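Local coordinates for protein exoglucanase A (Cellulomonas fimi, PDB 7CBD) that hydrolyses beta-1,4-glucosidic bonds of cellulose with inversion of configuration, releasing cellobiose from non-reducing chain ends, this chain being its family 6 catalytic domain, at residues A234-L239 with N299-P304; R328-A333 with N399-G404; A333-L338 with R387-T392. All blocks are in the same frame, centred on the assembly; numbering follows the deposited sequence.

Interaction 1 (A234-L239 with N299-P304); sequences ANTTPL and NGWGGP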
# COMPACT_ATOMS: atom_id res chain seq x y z
N ALA A 234 1.64 -0.22 1.25
CA ALA A 234 2.65 -0.77 2.15
C ALA A 234 3.63 0.27 2.66
O ALA A 234 4.66 -0.09 3.22
CB ALA A 234 3.39 -1.96 1.53
N ASN A 235 3.33 1.56 2.49
CA ASN A 235 4.17 2.64 2.99
C ASN A 235 3.46 3.36 4.13
O ASN A 235 2.39 2.95 4.58
CB ASN A 235 4.60 3.57 1.85
CG ASN A 235 5.98 4.19 2.09
OD1 ASN A 235 6.11 5.16 2.84
ND2 ASN A 235 7.00 3.62 1.48
N THR A 236 4.10 4.42 4.61
CA THR A 236 3.65 5.11 5.80
C THR A 236 3.56 6.62 5.63
O THR A 236 3.25 7.31 6.60
CB THR A 236 4.56 4.79 7.00
OG1 THR A 236 5.91 5.19 6.70
CG2 THR A 236 4.54 3.31 7.31
N THR A 237 3.77 7.15 4.43
CA THR A 237 3.73 8.59 4.26
C THR A 237 2.36 9.11 4.67
O THR A 237 1.34 8.53 4.26
CB THR A 237 4.03 8.92 2.81
OG1 THR A 237 5.34 8.43 2.49
CG2 THR A 237 3.98 10.42 2.57
N PRO A 238 2.27 10.15 5.50
CA PRO A 238 0.98 10.53 6.07
C PRO A 238 -0.03 10.95 5.02
O PRO A 238 0.31 11.44 3.94
CB PRO A 238 1.30 11.70 7.01
CG PRO A 238 2.67 12.13 6.66
CD PRO A 238 3.38 10.94 6.07
N LEU A 239 -1.30 10.76 5.37
CA LEU A 239 -2.39 11.26 4.55
C LEU A 239 -2.30 12.77 4.42
O LEU A 239 -2.38 13.32 3.31
CB LEU A 239 -3.72 10.83 5.18
CG LEU A 239 -4.98 11.13 4.37
CD1 LEU A 239 -4.95 10.37 3.03
CD2 LEU A 239 -6.21 10.78 5.16
N ASN A 299 -0.32 4.79 7.93
CA ASN A 299 0.17 6.15 7.71
C ASN A 299 -0.40 7.16 8.71
O ASN A 299 -0.34 8.37 8.45
CB ASN A 299 -0.04 6.61 6.26
CG ASN A 299 -1.50 6.78 5.89
OD1 ASN A 299 -2.39 6.57 6.71
ND2 ASN A 299 -1.75 7.15 4.64
N GLY A 300 -0.92 6.70 9.84
CA GLY A 300 -1.56 7.61 10.78
C GLY A 300 -0.60 8.48 11.57
O GLY A 300 -0.91 9.64 11.87
N TRP A 301 0.55 7.93 11.96
CA TRP A 301 1.54 8.68 12.76
C TRP A 301 0.91 9.36 13.98
O TRP A 301 1.06 10.56 14.21
CB TRP A 301 2.33 9.66 11.89
CG TRP A 301 3.22 8.95 10.94
CD1 TRP A 301 3.06 8.83 9.59
CD2 TRP A 301 4.41 8.22 11.27
NE1 TRP A 301 4.08 8.07 9.06
CE2 TRP A 301 4.92 7.69 10.07
CE3 TRP A 301 5.09 7.97 12.47
CZ2 TRP A 301 6.08 6.91 10.03
CZ3 TRP A 301 6.24 7.20 12.43
CH2 TRP A 301 6.73 6.68 11.22
N GLY A 302 0.21 8.56 14.78
CA GLY A 302 -0.41 9.03 16.00
C GLY A 302 0.37 8.64 17.24
O GLY A 302 1.58 8.41 17.20
N GLY A 303 -0.33 8.59 18.36
CA GLY A 303 0.30 8.31 19.63
C GLY A 303 0.93 9.55 20.23
O GLY A 303 0.81 10.66 19.70
N PRO A 304 1.63 9.37 21.35
CA PRO A 304 2.16 10.53 22.10
C PRO A 304 3.23 11.31 21.36
O PRO A 304 3.46 12.48 21.71
CB PRO A 304 2.70 9.91 23.39
CG PRO A 304 2.94 8.47 23.06
CD PRO A 304 1.89 8.09 22.05
O HOH W 1 -2.10 10.41 8.29

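Interaction 2 (R328-A333 with N399-G404); sequences RVHRGA and NNQLTG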
# COMPACT_ATOMS: atom_id res chain seq x y z
N ARG A 328 9.71 9.25 10.61
CA ARG A 328 10.80 8.44 10.08
C ARG A 328 12.11 9.23 10.03
O ARG A 328 12.14 10.46 10.04
CB ARG A 328 10.46 7.97 8.67
CG ARG A 328 9.44 6.85 8.64
CD ARG A 328 9.21 6.39 7.23
NE ARG A 328 8.42 7.36 6.49
CZ ARG A 328 7.94 7.16 5.27
NH1 ARG A 328 8.23 6.04 4.61
NH2 ARG A 328 7.19 8.09 4.69
N VAL A 329 13.20 8.48 9.97
CA VAL A 329 14.52 9.08 9.75
C VAL A 329 14.56 9.78 8.39
O VAL A 329 15.18 10.84 8.24
CB VAL A 329 15.62 8.01 9.89
CG1 VAL A 329 17.00 8.64 9.76
CG2 VAL A 329 15.50 7.26 11.22
N HIS A 330 13.88 9.22 7.40
CA HIS A 330 13.96 9.66 6.01
C HIS A 330 12.78 9.05 5.29
O HIS A 330 12.34 7.95 5.64
CB HIS A 330 15.29 9.18 5.40
CG HIS A 330 15.55 9.68 4.01
ND1 HIS A 330 14.95 9.13 2.89
CD2 HIS A 330 16.38 10.64 3.55
CE1 HIS A 330 15.39 9.76 1.81
NE2 HIS A 330 16.26 10.68 2.19
N ARG A 331 12.25 9.77 4.30
CA ARG A 331 11.02 9.35 3.64
C ARG A 331 11.21 8.13 2.75
O ARG A 331 10.21 7.58 2.26
CB ARG A 331 10.45 10.50 2.83
CG ARG A 331 10.22 11.77 3.63
CD ARG A 331 9.62 12.87 2.79
NE ARG A 331 8.18 12.72 2.68
CZ ARG A 331 7.42 13.21 1.71
NH1 ARG A 331 6.10 13.06 1.77
NH2 ARG A 331 7.96 13.86 0.68
N GLY A 332 12.44 7.71 2.50
CA GLY A 332 12.73 6.50 1.76
C GLY A 332 12.72 5.23 2.58
O GLY A 332 13.00 4.15 2.05
N ALA A 333 12.43 5.33 3.88
CA ALA A 333 12.48 4.18 4.77
C ALA A 333 11.17 3.40 4.63
O ALA A 333 10.15 3.74 5.23
CB ALA A 333 12.73 4.63 6.21
N ASN A 399 20.10 9.21 2.53
CA ASN A 399 21.07 10.27 2.78
C ASN A 399 22.02 9.89 3.91
O ASN A 399 22.29 10.67 4.83
CB ASN A 399 20.36 11.61 3.03
CG ASN A 399 21.32 12.79 3.01
OD1 ASN A 399 22.48 12.66 2.60
ND2 ASN A 399 20.84 13.95 3.46
N ASN A 400 22.53 8.66 3.85
CA ASN A 400 23.53 8.16 4.80
C ASN A 400 23.04 8.23 6.24
O ASN A 400 23.70 8.80 7.11
CB ASN A 400 24.87 8.88 4.63
CG ASN A 400 25.57 8.51 3.35
OD1 ASN A 400 25.36 7.43 2.81
ND2 ASN A 400 26.42 9.41 2.87
N GLN A 401 21.87 7.65 6.48
CA GLN A 401 21.28 7.57 7.81
C GLN A 401 20.82 6.15 8.08
O GLN A 401 20.58 5.37 7.15
CB GLN A 401 20.10 8.54 7.96
CG GLN A 401 20.52 10.01 7.79
CD GLN A 401 19.35 10.96 7.83
OE1 GLN A 401 19.10 11.61 8.85
NE2 GLN A 401 18.61 11.05 6.72
N LEU A 402 20.70 5.81 9.36
CA LEU A 402 20.16 4.51 9.75
C LEU A 402 18.72 4.33 9.27
O LEU A 402 17.96 5.30 9.15
CB LEU A 402 20.21 4.35 11.26
CG LEU A 402 21.60 4.13 11.87
CD1 LEU A 402 21.56 4.29 13.38
CD2 LEU A 402 22.16 2.76 11.49
N THR A 403 18.35 3.07 9.03
CA THR A 403 17.02 2.77 8.50
C THR A 403 15.92 3.11 9.49
O THR A 403 14.78 3.37 9.08
CB THR A 403 16.91 1.27 8.21
OG1 THR A 403 17.17 0.54 9.41
CG2 THR A 403 17.87 0.83 7.11
N GLY A 404 16.21 3.08 10.79
CA GLY A 404 15.14 3.14 11.75
C GLY A 404 14.18 1.97 11.67
O GLY A 404 13.04 2.09 12.12
O HOH W 2 12.77 5.53 9.73
O HOH W 3 16.04 12.68 6.29
O HOH W 4 16.61 12.76 9.86

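Interaction 3 (A333-L338 with R387-T392); sequences AWCNPL and RMCDPT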
# COMPACT_ATOMS: atom_id res chain seq x y z
N ALA A 333 12.43 5.33 3.88
CA ALA A 333 12.48 4.18 4.77
C ALA A 333 11.17 3.40 4.63
O ALA A 333 10.15 3.74 5.23
CB ALA A 333 12.73 4.63 6.21
N TRP A 334 11.21 2.35 3.81
CA TRP A 334 10.01 1.60 3.48
C TRP A 334 9.82 0.36 4.32
O TRP A 334 8.70 -0.18 4.35
CB TRP A 334 10.00 1.20 1.99
CG TRP A 334 11.12 0.28 1.61
CD1 TRP A 334 12.32 0.63 1.06
CD2 TRP A 334 11.16 -1.15 1.77
NE1 TRP A 334 13.09 -0.49 0.86
CE2 TRP A 334 12.40 -1.59 1.29
CE3 TRP A 334 10.25 -2.10 2.25
CZ2 TRP A 334 12.77 -2.94 1.29
CZ3 TRP A 334 10.61 -3.44 2.26
CH2 TRP A 334 11.87 -3.84 1.77
N CYS A 335 10.85 -0.13 5.01
CA CYS A 335 10.78 -1.43 5.66
C CYS A 335 10.58 -1.29 7.16
O CYS A 335 11.52 -0.93 7.89
CB CYS A 335 11.98 -2.31 5.34
SG CYS A 335 11.65 -3.98 5.92
N ASN A 336 9.38 -1.62 7.63
CA ASN A 336 9.03 -1.64 9.05
C ASN A 336 9.56 -0.42 9.80
O ASN A 336 10.17 -0.59 10.87
CB ASN A 336 9.59 -2.90 9.71
CG ASN A 336 9.11 -4.18 9.06
OD1 ASN A 336 7.93 -4.32 8.72
ND2 ASN A 336 10.02 -5.14 8.90
N PRO A 337 9.35 0.81 9.33
CA PRO A 337 9.88 1.96 10.07
C PRO A 337 9.31 2.03 11.47
O PRO A 337 8.11 1.86 11.69
CB PRO A 337 9.43 3.16 9.23
CG PRO A 337 8.23 2.67 8.50
CD PRO A 337 8.53 1.23 8.18
N LEU A 338 10.18 2.32 12.43
CA LEU A 338 9.75 2.40 13.82
C LEU A 338 8.73 3.51 14.02
O LEU A 338 8.86 4.60 13.46
CB LEU A 338 10.97 2.66 14.71
CG LEU A 338 11.71 1.38 15.09
CD1 LEU A 338 13.13 1.69 15.55
CD2 LEU A 338 10.96 0.60 16.17
N ARG A 387 18.83 -5.25 3.51
CA ARG A 387 19.35 -4.42 4.58
C ARG A 387 18.52 -3.17 4.83
O ARG A 387 18.71 -2.52 5.87
CB ARG A 387 20.82 -4.08 4.34
CG ARG A 387 21.73 -5.29 4.43
CD ARG A 387 23.15 -4.92 4.79
NE ARG A 387 23.26 -4.52 6.20
CZ ARG A 387 24.32 -3.93 6.74
NH1 ARG A 387 24.31 -3.61 8.02
NH2 ARG A 387 25.38 -3.64 5.99
N MET A 388 17.59 -2.82 3.94
CA MET A 388 16.67 -1.74 4.28
C MET A 388 15.77 -2.09 5.46
O MET A 388 15.16 -1.19 6.05
CB MET A 388 15.86 -1.33 3.05
CG MET A 388 16.70 -0.60 2.01
SD MET A 388 17.36 0.96 2.61
CE MET A 388 15.89 1.98 2.59
N CYS A 389 15.69 -3.37 5.81
CA CYS A 389 14.95 -3.85 6.97
C CYS A 389 15.84 -4.02 8.19
O CYS A 389 15.37 -4.48 9.24
CB CYS A 389 14.29 -5.19 6.64
SG CYS A 389 13.18 -5.13 5.23
N ASP A 390 17.12 -3.68 8.06
CA ASP A 390 18.15 -3.96 9.05
C ASP A 390 18.35 -2.74 9.94
O ASP A 390 18.79 -1.68 9.45
CB ASP A 390 19.43 -4.26 8.27
CG ASP A 390 20.63 -4.59 9.14
OD1 ASP A 390 20.58 -4.52 10.39
OD2 ASP A 390 21.66 -4.92 8.52
N PRO A 391 18.07 -2.83 11.25
CA PRO A 391 18.28 -1.67 12.14
C PRO A 391 19.73 -1.20 12.22
O PRO A 391 19.97 -0.08 12.70
CB PRO A 391 17.80 -2.17 13.51
CG PRO A 391 16.92 -3.34 13.20
CD PRO A 391 17.48 -3.97 11.97
N THR A 392 20.70 -2.00 11.78
CA THR A 392 22.10 -1.63 11.88
C THR A 392 22.62 -0.94 10.63
O THR A 392 23.78 -0.53 10.61
CB THR A 392 23.00 -2.86 12.15
OG1 THR A 392 23.12 -3.65 10.96
CG2 THR A 392 22.46 -3.70 13.30
O HOH W 5 13.59 1.00 5.32
O HOH W 6 12.62 -4.44 10.09

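Interaction 1 (A234-L239 with N299-P304)
T236 and N299 bring two irregular loop backbones to within 4.1 Å, CA to CA, and the contact is confined to T236-L239 and the first residues of 299-304. W301 has left-handed backbone angles, and its indole reaches back to T236: NE1 donates to T236 O at 2.7 Å, with an N-H...O angle of 142° and the oxygen 16° out of the ring plane. The benzo part of the ring continues past the threonine, crossing it obliquely, with CZ2 3.8 Å from T236 OG1. With CG anti to the carbonyl carbon (chi1 -69°), the indole also comes beside CD of P238. A phenylalanine in place of W301 would probably leave T236 O without its indole donor and let this turn of the loop shift. N299 lies on the opposite face of the T236-T237 peptide and reaches on to the next carbonyl. Its CB lies 3.1 Å from T237 O, and ND2 gives that oxygen only a weak bond, its stronger acceptor being a carboxylate oxygen of D232. Where the backbones begin to part, a water joins them, accepting from L239 N at 3.0 Å and donating to N299 O at 2.7 Å. Both segments are loops that follow parallel strands of the central barrel sheet, 228-231 and 291-295. T236 comes about 6 Å, side chain to side chain, from D371, a predicted active-site residue, while L239 and N299 rest on V294 of strand 291-295 and L239 also touches I271 of helix 270-283.

Interaction 2 (R328-A333 with N399-G404)
V329 and H330 pack against the hairpin arm 399-404, a contact that sets a type I beta turn, H330 to A333, beside a two-stranded antiparallel hairpin in which N400 and Q401 both face S395 as a G1 beta bulge. V329 carries most of the apolar part. Its CG1 is anti to the backbone N (chi1 -176°), which turns this methyl onto strand 401-402, 3.6 Å from CB of Q401 and 3.5 Å from O of L402. The second methyl, CG2, lies beside the backbone N and approaches G404, 4.2 Å from its CA; the methyl packs straight against the glycine backbone, where phi is positive. Q401 runs past V329 in the opposite direction. The chain, extended beyond CG, carries the amide alongside V329 O, which it does not bond directly. Two waters fill the gap: both donate to V329 O, one accepting from Q401 NE2 at 3.1 Å and the other donating to Q401 OE1 at 2.9 Å. The same NE2 also donates to O of L398, which together with the waters would fix the amide's rotation. H330 meets Q401 with its ring edge. NE2 of the amide lies near the imidazole plane, 3.9 Å from CD2 of H330, and the two planes stand 88° apart. The ring is tethered at both nitrogens: its NE2 bonds to a carboxylate oxygen of E263, while ND1 accepts from G332 N at 2.9 Å inside the turn. At the far end of the turn, the methyl CB of A333 sits 3.7 Å from T403 O, an oxygen that accepts a hydrogen bond from a water bound to V329 N.

Interaction 3 (A333-L338 with R387-T392)
A water is gripped from both segments, accepting from C335 N at 3.0 Å and donating to M388 O at 2.8 Å. Close by, CB of C335 packs against the same M388 O, and the covalent link follows: SG of C335 joins SG of C389 at 2.0 Å with a disulfide torsion of 97°. C335 places its sulfur anti to the backbone N (chi1 -169°), which extends it across to the short 3-10 segment 387-389. W334 flanks the bridge: CB of C335 lies over one face of its indole, offset toward the rim, and CH2 reaches SG of C389 at 3.9 Å, an oblique sulfur-aromatic contact with the sulfur 40° off the ring normal. The same indole lies aslant to M388, NE1 standing 3.6 Å from CB of M388. The disulfide thus ties two loops at the catalytic end of the family 6 alpha/beta barrel. C335 lies about 4 Å, side chain to side chain, from D371, a predicted active-site residue, and N336 N donates to OD2 of that residue. A second water connects N336 ND2 with C389 O. Beyond the cysteine, D390 shapes the outgoing chain: in a salt bridge, R387 grips OD2 of D390 side-on through NE, at 2.8 Å, and NH1, while OD1 takes both OG1 and N of T392, the latter bond, 2.9 Å from N to OD1, forming an Asx turn.

Along the chain, interaction 1 closes before the other two open, and interaction 3 is nested inside the loop closed by interaction 2, sharing A333 with it. The centres of interactions 2 and 3 lie about 8 Å apart, each about 15 Å from that of interaction 1. R328 joins the first two, its guanidinium bonding to N235 and T237; T403 to D390 and G404 to L338 join the last two. W301 packs on L338, linking interactions 1 and 3. No segment belongs to the main barrel strands; all are loops save 3-10 segment 387-389 and strand 401-402. Interactions 3 and 1 come nearest D371, with interaction 2 further out, consistent with a loop-built family 6 active site.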